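PDB 6Z8H: variant surface glycoprotein MITat 1.13 from Trypanosoma brucei, which probably forms the dense coat on the parasite surface and helps the trypanosome evade host immunity by switching among antigenically distinct variants. Local coordinates for residues Gly132-Leu145 with Val216-Phe228. Residues are numbered along the deposited sequence; the frame is centred on the assembly and turned at random.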
ATOM      1  N   GLY A 132       2.889  30.261  10.679  1.00 29.46           N
ATOM      2  CA  GLY A 132       2.031  30.691  11.752  1.00 29.09           C
ATOM      3  C   GLY A 132       0.580  30.789  11.341  1.00 26.12           C
ATOM      4  O   GLY A 132       0.157  30.395  10.248  1.00 27.45           O
ATOM      5  N   LEU A 133      -0.205  31.355  12.254  1.00 24.81           N
ATOM      6  CA  LEU A 133      -1.654  31.428  12.098  1.00 24.41           C
ATOM      7  C   LEU A 133      -2.146  32.875  12.230  1.00 23.25           C
ATOM      8  O   LEU A 133      -3.281  33.122  12.651  1.00 23.29           O
ATOM      9  CB  LEU A 133      -2.368  30.509  13.084  1.00 25.55           C
ATOM     10  CG  LEU A 133      -2.472  29.039  12.627  1.00 26.61           C
ATOM     11  CD1 LEU A 133      -3.102  28.226  13.643  1.00 26.90           C
ATOM     12  CD2 LEU A 133      -3.221  29.033  11.320  1.00 28.18           C
ATOM     13  N   GLY A 134      -1.318  33.839  11.826  1.00 21.82           N
ATOM     14  CA  GLY A 134      -1.769  35.221  11.731  1.00 21.48           C
ATOM     15  C   GLY A 134      -1.866  35.934  13.075  1.00 21.85           C
ATOM     16  O   GLY A 134      -1.330  35.508  14.109  1.00 23.44           O
ATOM     17  N   GLU A 135      -2.639  37.020  13.064  1.00 22.61           N
ATOM     18  CA  GLU A 135      -2.664  37.927  14.212  1.00 22.41           C
ATOM     19  C   GLU A 135      -3.972  38.702  14.244  1.00 23.40           C
ATOM     20  O   GLU A 135      -4.693  38.816  13.246  1.00 23.08           O
ATOM     21  CB  GLU A 135      -1.428  38.850  14.249  1.00 28.04           C
ATOM     22  CG  GLU A 135      -1.184  39.592  12.980  1.00 31.24           C
ATOM     23  CD  GLU A 135       0.227  40.206  12.894  1.00 33.65           C
ATOM     24  OE1 GLU A 135       0.981  40.252  13.907  1.00 34.50           O
ATOM     25  OE2 GLU A 135       0.585  40.634  11.777  1.00 35.14           O
ATOM     26  N   ALA A 136      -4.255  39.245  15.424  1.00 22.19           N
ATOM     27  CA  ALA A 136      -5.295  40.247  15.623  1.00 23.86           C
ATOM     28  C   ALA A 136      -4.588  41.519  16.039  1.00 25.27           C
ATOM     29  O   ALA A 136      -3.833  41.498  17.003  1.00 27.40           O
ATOM     30  CB  ALA A 136      -6.232  39.809  16.737  1.00 25.69           C
ATOM     31  N   LYS A 137      -4.823  42.605  15.317  1.00 27.60           N
ATOM     32  CA  LYS A 137      -4.164  43.871  15.628  1.00 30.89           C
ATOM     33  C   LYS A 137      -5.229  44.934  15.853  1.00 29.44           C
ATOM     34  O   LYS A 137      -5.935  45.314  14.916  1.00 32.14           O
ATOM     35  CB  LYS A 137      -3.200  44.267  14.515  1.00 35.61           C
ATOM     36  CG  LYS A 137      -2.322  45.471  14.850  1.00 40.09           C
ATOM     37  CD  LYS A 137      -1.221  45.655  13.790  1.00 41.68           C
ATOM     38  CE  LYS A 137      -1.330  47.029  13.158  1.00 43.06           C
ATOM     39  NZ  LYS A 137      -0.001  47.693  13.085  1.00 44.30           N
ATOM     40  N   ILE A 138      -5.361  45.363  17.099  1.00 28.73           N
ATOM     41  CA  ILE A 138      -6.237  46.473  17.459  1.00 29.50           C
ATOM     42  C   ILE A 138      -5.453  47.772  17.383  1.00 32.29           C
ATOM     43  O   ILE A 138      -4.367  47.887  17.963  1.00 33.34           O
ATOM     44  CB  ILE A 138      -6.810  46.272  18.869  1.00 31.18           C
ATOM     45  CG1 ILE A 138      -7.706  45.040  18.911  1.00 30.49           C
ATOM     46  CG2 ILE A 138      -7.536  47.558  19.330  1.00 31.92           C
ATOM     47  CD1 ILE A 138      -8.008  44.560  20.312  1.00 31.70           C
ATOM     48  N   GLU A 139      -6.005  48.749  16.666  1.00 33.80           N
ATOM     49  CA  GLU A 139      -5.522  50.126  16.687  1.00 34.76           C
ATOM     50  C   GLU A 139      -6.661  50.977  17.226  1.00 34.18           C
ATOM     51  O   GLU A 139      -7.690  51.136  16.566  1.00 35.79           O
ATOM     52  CB  GLU A 139      -5.125  50.576  15.288  1.00 37.59           C
ATOM     53  CG  GLU A 139      -4.210  49.618  14.550  1.00 40.08           C
ATOM     54  CD  GLU A 139      -3.998  50.055  13.118  1.00 42.88           C
ATOM     55  OE1 GLU A 139      -4.636  51.053  12.715  1.00 43.32           O
ATOM     56  OE2 GLU A 139      -3.196  49.413  12.408  1.00 43.94           O
ATOM     57  N   PHE A 140      -6.488  51.500  18.429  1.00 35.82           N
ATOM     58  CA  PHE A 140      -7.596  52.186  19.089  1.00 35.03           C
ATOM     59  C   PHE A 140      -8.044  53.477  18.407  1.00 37.20           C
ATOM     60  O   PHE A 140      -9.152  53.942  18.700  1.00 37.03           O
ATOM     61  CB  PHE A 140      -7.250  52.390  20.552  1.00 34.79           C
ATOM     62  CG  PHE A 140      -7.497  51.176  21.402  1.00 33.65           C
ATOM     63  CD1 PHE A 140      -8.792  50.801  21.740  1.00 32.05           C
ATOM     64  CD2 PHE A 140      -6.444  50.399  21.844  1.00 32.53           C
ATOM     65  CE1 PHE A 140      -9.028  49.702  22.529  1.00 33.24           C
ATOM     66  CE2 PHE A 140      -6.670  49.293  22.627  1.00 34.13           C
ATOM     67  CZ  PHE A 140      -7.965  48.938  22.970  1.00 33.42           C
ATOM     68  N   GLY A 141      -7.275  54.011  17.457  1.00 37.73           N
ATOM     69  CA  GLY A 141      -7.758  55.041  16.563  1.00 39.51           C
ATOM     70  C   GLY A 141      -7.325  56.465  16.886  1.00 41.94           C
ATOM     71  O   GLY A 141      -7.298  57.300  15.978  1.00 43.62           O
ATOM     72  N   GLY A 142      -7.014  56.776  18.152  1.00 41.54           N
ATOM     73  CA  GLY A 142      -6.560  58.099  18.549  1.00 41.49           C
ATOM     74  C   GLY A 142      -7.609  58.991  19.179  1.00 42.38           C
ATOM     75  O   GLY A 142      -7.267  60.089  19.639  1.00 43.80           O
ATOM     76  N   THR A 143      -8.868  58.576  19.201  1.00 43.19           N
ATOM     77  CA  THR A 143      -9.941  59.377  19.769  1.00 43.01           C
ATOM     78  C   THR A 143     -10.435  58.855  21.105  1.00 42.77           C
ATOM     79  O   THR A 143     -10.647  59.652  22.030  1.00 43.74           O
ATOM     80  CB  THR A 143     -11.112  59.444  18.782  1.00 43.68           C
ATOM     81  OG1 THR A 143     -10.676  60.066  17.566  1.00 44.41           O
ATOM     82  CG2 THR A 143     -12.266  60.243  19.372  1.00 44.45           C
ATOM     83  N   ASP A 144     -10.619  57.539  21.233  1.00 41.08           N
ATOM     84  CA  ASP A 144     -11.100  56.965  22.482  1.00 39.92           C
ATOM     85  C   ASP A 144     -10.678  55.501  22.550  1.00 37.25           C
ATOM     86  O   ASP A 144     -10.071  54.956  21.620  1.00 37.77           O
ATOM     87  CB  ASP A 144     -12.621  57.109  22.620  1.00 41.78           C
ATOM     88  CG  ASP A 144     -13.385  56.536  21.426  1.00 44.86           C
ATOM     89  OD1 ASP A 144     -12.915  55.562  20.797  1.00 45.35           O
ATOM     90  OD2 ASP A 144     -14.464  57.076  21.098  1.00 47.54           O
ATOM     91  N   LEU A 145     -11.004  54.870  23.680  1.00 39.07           N
ATOM     92  CA  LEU A 145     -10.731  53.450  23.901  1.00 38.79           C
ATOM     93  C   LEU A 145     -11.985  52.592  23.744  1.00 37.95           C
ATOM     94  O   LEU A 145     -11.996  51.429  24.179  1.00 39.25           O
ATOM     95  CB  LEU A 145     -10.121  53.221  25.287  1.00 40.71           C
ATOM     96  CG  LEU A 145      -8.661  53.581  25.595  1.00 42.60           C
ATOM     97  CD1 LEU A 145      -7.722  52.606  24.907  1.00 41.55           C
ATOM     98  CD2 LEU A 145      -8.305  55.026  25.250  1.00 43.28           C
ATOM     99  N   VAL A 216      -2.120  51.740  28.309  1.00 42.61           N
ATOM    100  CA  VAL A 216      -2.886  51.635  27.077  1.00 40.81           C
ATOM    101  C   VAL A 216      -3.830  52.821  26.963  1.00 41.43           C
ATOM    102  O   VAL A 216      -4.621  53.101  27.875  1.00 40.43           O
ATOM    103  CB  VAL A 216      -3.642  50.301  27.041  1.00 38.97           C
ATOM    104  CG1 VAL A 216      -4.639  50.286  25.888  1.00 39.84           C
ATOM    105  CG2 VAL A 216      -2.675  49.112  26.936  1.00 38.85           C
ATOM    106  N   GLU A 217      -3.753  53.520  25.836  1.00 42.32           N
ATOM    107  CA  GLU A 217      -4.536  54.731  25.625  1.00 42.40           C
ATOM    108  C   GLU A 217      -5.058  54.745  24.192  1.00 42.37           C
ATOM    109  O   GLU A 217      -5.082  53.721  23.503  1.00 42.04           O
ATOM    110  CB  GLU A 217      -3.694  55.953  26.019  1.00 43.55           C
ATOM    111  CG  GLU A 217      -2.366  56.063  25.315  1.00 45.18           C
ATOM    112  CD  GLU A 217      -2.460  56.788  23.990  1.00 48.42           C
ATOM    113  OE1 GLU A 217      -3.192  57.789  23.902  1.00 50.07           O
ATOM    114  OE2 GLU A 217      -1.820  56.313  23.023  1.00 51.46           O
ATOM    115  N   ALA A 218      -5.514  55.907  23.731  1.00 42.51           N
ATOM    116  CA  ALA A 218      -6.304  55.980  22.510  1.00 41.46           C
ATOM    117  C   ALA A 218      -5.481  55.784  21.248  1.00 41.08           C
ATOM    118  O   ALA A 218      -6.047  55.370  20.230  1.00 40.52           O
ATOM    119  CB  ALA A 218      -7.024  57.335  22.450  1.00 42.78           C
ATOM    120  N   ASN A 219      -4.173  56.036  21.291  1.00 41.78           N
ATOM    121  CA  ASN A 219      -3.308  55.800  20.145  1.00 40.30           C
ATOM    122  C   ASN A 219      -2.683  54.410  20.177  1.00 38.83           C
ATOM    123  O   ASN A 219      -1.834  54.122  19.341  1.00 39.86           O
ATOM    124  CB  ASN A 219      -2.205  56.855  20.069  1.00 42.54           C
ATOM    125  CG  ASN A 219      -2.758  58.243  19.945  1.00 44.83           C
ATOM    126  OD1 ASN A 219      -3.100  58.690  18.847  1.00 47.15           O
ATOM    127  ND2 ASN A 219      -2.867  58.934  21.070  1.00 46.07           N
ATOM    128  N   THR A 220      -3.038  53.581  21.154  1.00 38.16           N
ATOM    129  CA  THR A 220      -2.334  52.317  21.390  1.00 36.51           C
ATOM    130  C   THR A 220      -2.617  51.257  20.317  1.00 36.71           C
ATOM    131  O   THR A 220      -3.738  51.131  19.822  1.00 38.29           O
ATOM    132  CB  THR A 220      -2.702  51.790  22.790  1.00 37.59           C
ATOM    133  OG1 THR A 220      -2.189  52.666  23.811  1.00 39.23           O
ATOM    134  CG2 THR A 220      -2.135  50.385  23.041  1.00 37.97           C
ATOM    135  N   HIS A 221      -1.554  50.581  19.881  1.00 36.94           N
ATOM    136  CA  HIS A 221      -1.661  49.400  19.028  1.00 36.21           C
ATOM    137  C   HIS A 221      -1.370  48.161  19.864  1.00 36.42           C
ATOM    138  O   HIS A 221      -0.312  48.061  20.489  1.00 36.56           O
ATOM    139  CB  HIS A 221      -0.713  49.454  17.826  1.00 36.66           C
ATOM    140  CG  HIS A 221      -1.078  50.497  16.810  1.00 38.91           C
ATOM    141  ND1 HIS A 221      -0.555  50.512  15.534  1.00 40.04           N
ATOM    142  CD2 HIS A 221      -1.908  51.565  16.886  1.00 40.49           C
ATOM    143  CE1 HIS A 221      -1.046  51.544  14.869  1.00 40.61           C
ATOM    144  NE2 HIS A 221      -1.881  52.189  15.661  1.00 41.21           N
ATOM    145  N   LEU A 222      -2.293  47.203  19.842  1.00 34.20           N
ATOM    146  CA  LEU A 222      -2.152  45.945  20.569  1.00 33.07           C
ATOM    147  C   LEU A 222      -2.286  44.827  19.556  1.00 30.73           C
ATOM    148  O   LEU A 222      -3.323  44.735  18.898  1.00 31.61           O
ATOM    149  CB  LEU A 222      -3.252  45.790  21.617  1.00 32.65           C
ATOM    150  CG  LEU A 222      -3.348  44.529  22.483  1.00 34.75           C
ATOM    151  CD1 LEU A 222      -2.104  44.283  23.283  1.00 34.90           C
ATOM    152  CD2 LEU A 222      -4.558  44.684  23.419  1.00 35.76           C
ATOM    153  N   THR A 223      -1.243  44.016  19.424  1.00 31.32           N
ATOM    154  CA  THR A 223      -1.192  42.964  18.399  1.00 31.23           C
ATOM    155  C   THR A 223      -0.937  41.634  19.097  1.00 28.98           C
ATOM    156  O   THR A 223      -0.003  41.532  19.866  1.00 30.12           O
ATOM    157  CB  THR A 223      -0.115  43.136  17.340  1.00 32.46           C
ATOM    158  OG1 THR A 223      -0.109  44.480  16.874  1.00 35.30           O
ATOM    159  CG2 THR A 223      -0.288  42.185  16.181  1.00 31.81           C
ATOM    160  N   LEU A 224      -1.811  40.665  18.890  1.00 27.96           N
ATOM    161  CA  LEU A 224      -1.657  39.310  19.406  1.00 27.14           C
ATOM    162  C   LEU A 224      -1.695  38.318  18.251  1.00 27.11           C
ATOM    163  O   LEU A 224      -2.602  38.372  17.423  1.00 28.34           O
ATOM    164  CB  LEU A 224      -2.760  39.000  20.411  1.00 29.16           C
ATOM    165  CG  LEU A 224      -2.881  40.051  21.525  1.00 30.33           C
ATOM    166  CD1 LEU A 224      -4.026  39.735  22.448  1.00 31.68           C
ATOM    167  CD2 LEU A 224      -1.591  40.093  22.303  1.00 31.55           C
ATOM    168  N   GLY A 225      -0.667  37.465  18.171  1.00 26.00           N
ATOM    169  CA  GLY A 225      -0.544  36.514  17.093  1.00 24.67           C
ATOM    170  C   GLY A 225      -0.169  35.146  17.627  1.00 22.56           C
ATOM    171  O   GLY A 225       0.205  34.969  18.795  1.00 22.90           O
ATOM    172  N   LEU A 226      -0.278  34.166  16.734  1.00 23.32           N
ATOM    173  CA  LEU A 226       0.056  32.778  17.038  1.00 23.24           C
ATOM    174  C   LEU A 226       1.084  32.257  16.043  1.00 23.49           C
ATOM    175  O   LEU A 226       0.877  32.323  14.826  1.00 23.35           O
ATOM    176  CB  LEU A 226      -1.201  31.912  16.987  1.00 22.66           C
ATOM    177  CG  LEU A 226      -1.007  30.396  17.118  1.00 22.19           C
ATOM    178  CD1 LEU A 226      -0.324  30.076  18.412  1.00 23.98           C
ATOM    179  CD2 LEU A 226      -2.363  29.708  17.030  1.00 22.04           C
ATOM    180  N   THR A 227       2.208  31.810  16.562  1.00 24.48           N
ATOM    181  CA  THR A 227       3.210  31.127  15.746  1.00 25.16           C
ATOM    182  C   THR A 227       3.549  29.793  16.394  1.00 25.72           C
ATOM    183  O   THR A 227       3.080  29.461  17.485  1.00 25.83           O
ATOM    184  CB  THR A 227       4.480  31.968  15.536  1.00 27.11           C
ATOM    185  OG1 THR A 227       4.939  32.397  16.820  1.00 28.33           O
ATOM    186  CG2 THR A 227       4.216  33.137  14.606  1.00 27.97           C
ATOM    187  N   PHE A 228       4.381  29.023  15.706  1.00 25.09           N
ATOM    188  CA  PHE A 228       4.721  27.672  16.130  1.00 25.59           C
ATOM    189  C   PHE A 228       6.215  27.474  15.930  1.00 26.83           C
ATOM    190  O   PHE A 228       6.809  28.058  15.016  1.00 28.85           O
ATOM    191  CB  PHE A 228       3.973  26.595  15.325  1.00 25.01           C
ATOM    192  CG  PHE A 228       2.489  26.595  15.530  1.00 25.00           C
ATOM    193  CD1 PHE A 228       1.928  26.007  16.649  1.00 24.63           C
ATOM    194  CD2 PHE A 228       1.657  27.155  14.586  1.00 25.15           C
ATOM    195  CE1 PHE A 228       0.559  26.009  16.852  1.00 24.64           C
ATOM    196  CE2 PHE A 228       0.273  27.142  14.767  1.00 26.11           C
ATOM    197  CZ  PHE A 228      -0.271  26.563  15.903  1.00 25.59           C
TER
HETATM  198  O   HOH W   1       1.425  35.158  13.632  1.00 26.17           O
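A136 with L224 and I138 with L222 form the hydrogen-bonded pairs of a nearly exactly antiparallel ladder. Each pair is closed by two reciprocal N-H...O hydrogen bonds; A136 N to L224 O measures 2.7 Å. The bonding continues beyond both ends of strand 135-139, through L226 N to G134 O and L133 N to L226 O at one end, and F140 N to T220 O at the other. A water donates to both G134 O and L226 O, giving each carbonyl a second partner.

On the face carrying E135, K137 and E139, polar side chains pack mainly through carbon. E139 lays its CG over the H221 ring, 3.6 Å from the centroid and 8° off the normal, a CH-pi contact. Its carboxylate lies nearly parallel to the ring, the planes 2° apart, while OE2 forms a salt bridge with R153 of strand 152-155. With CG anti to the backbone N (chi1 -172°), K137 brings CG to 3.2 Å from T223 OG1.

Apolar contacts occupy the reverse side and the ends. L133 and L226 lie side by side, CD1 to CD2 3.8 Å, and L133 CD1 also meets the edge of the F228 ring. Within 132-145, L145 CD1 and I138 CG2 cover opposite faces of the F140 ring, each 3.7 Å from its plane; across the contact, F140 CE2 meets V216 CG1 and T220 O lies at the ring edge. L133 and L224 also pack on their counterparts in the second subunit.

Beyond F140, G142 N bonds to A218 O from above the carbonyl plane, joining the loop to the type I turn E217-T220. There E217 N reaches T220 OG1 in a nearly straight 2.7 Å bond. The two strands are neighbouring inner strands of a five-stranded antiparallel sheet, flanked by 152-155 and 194-202, at one end of the elongated VSG dimer.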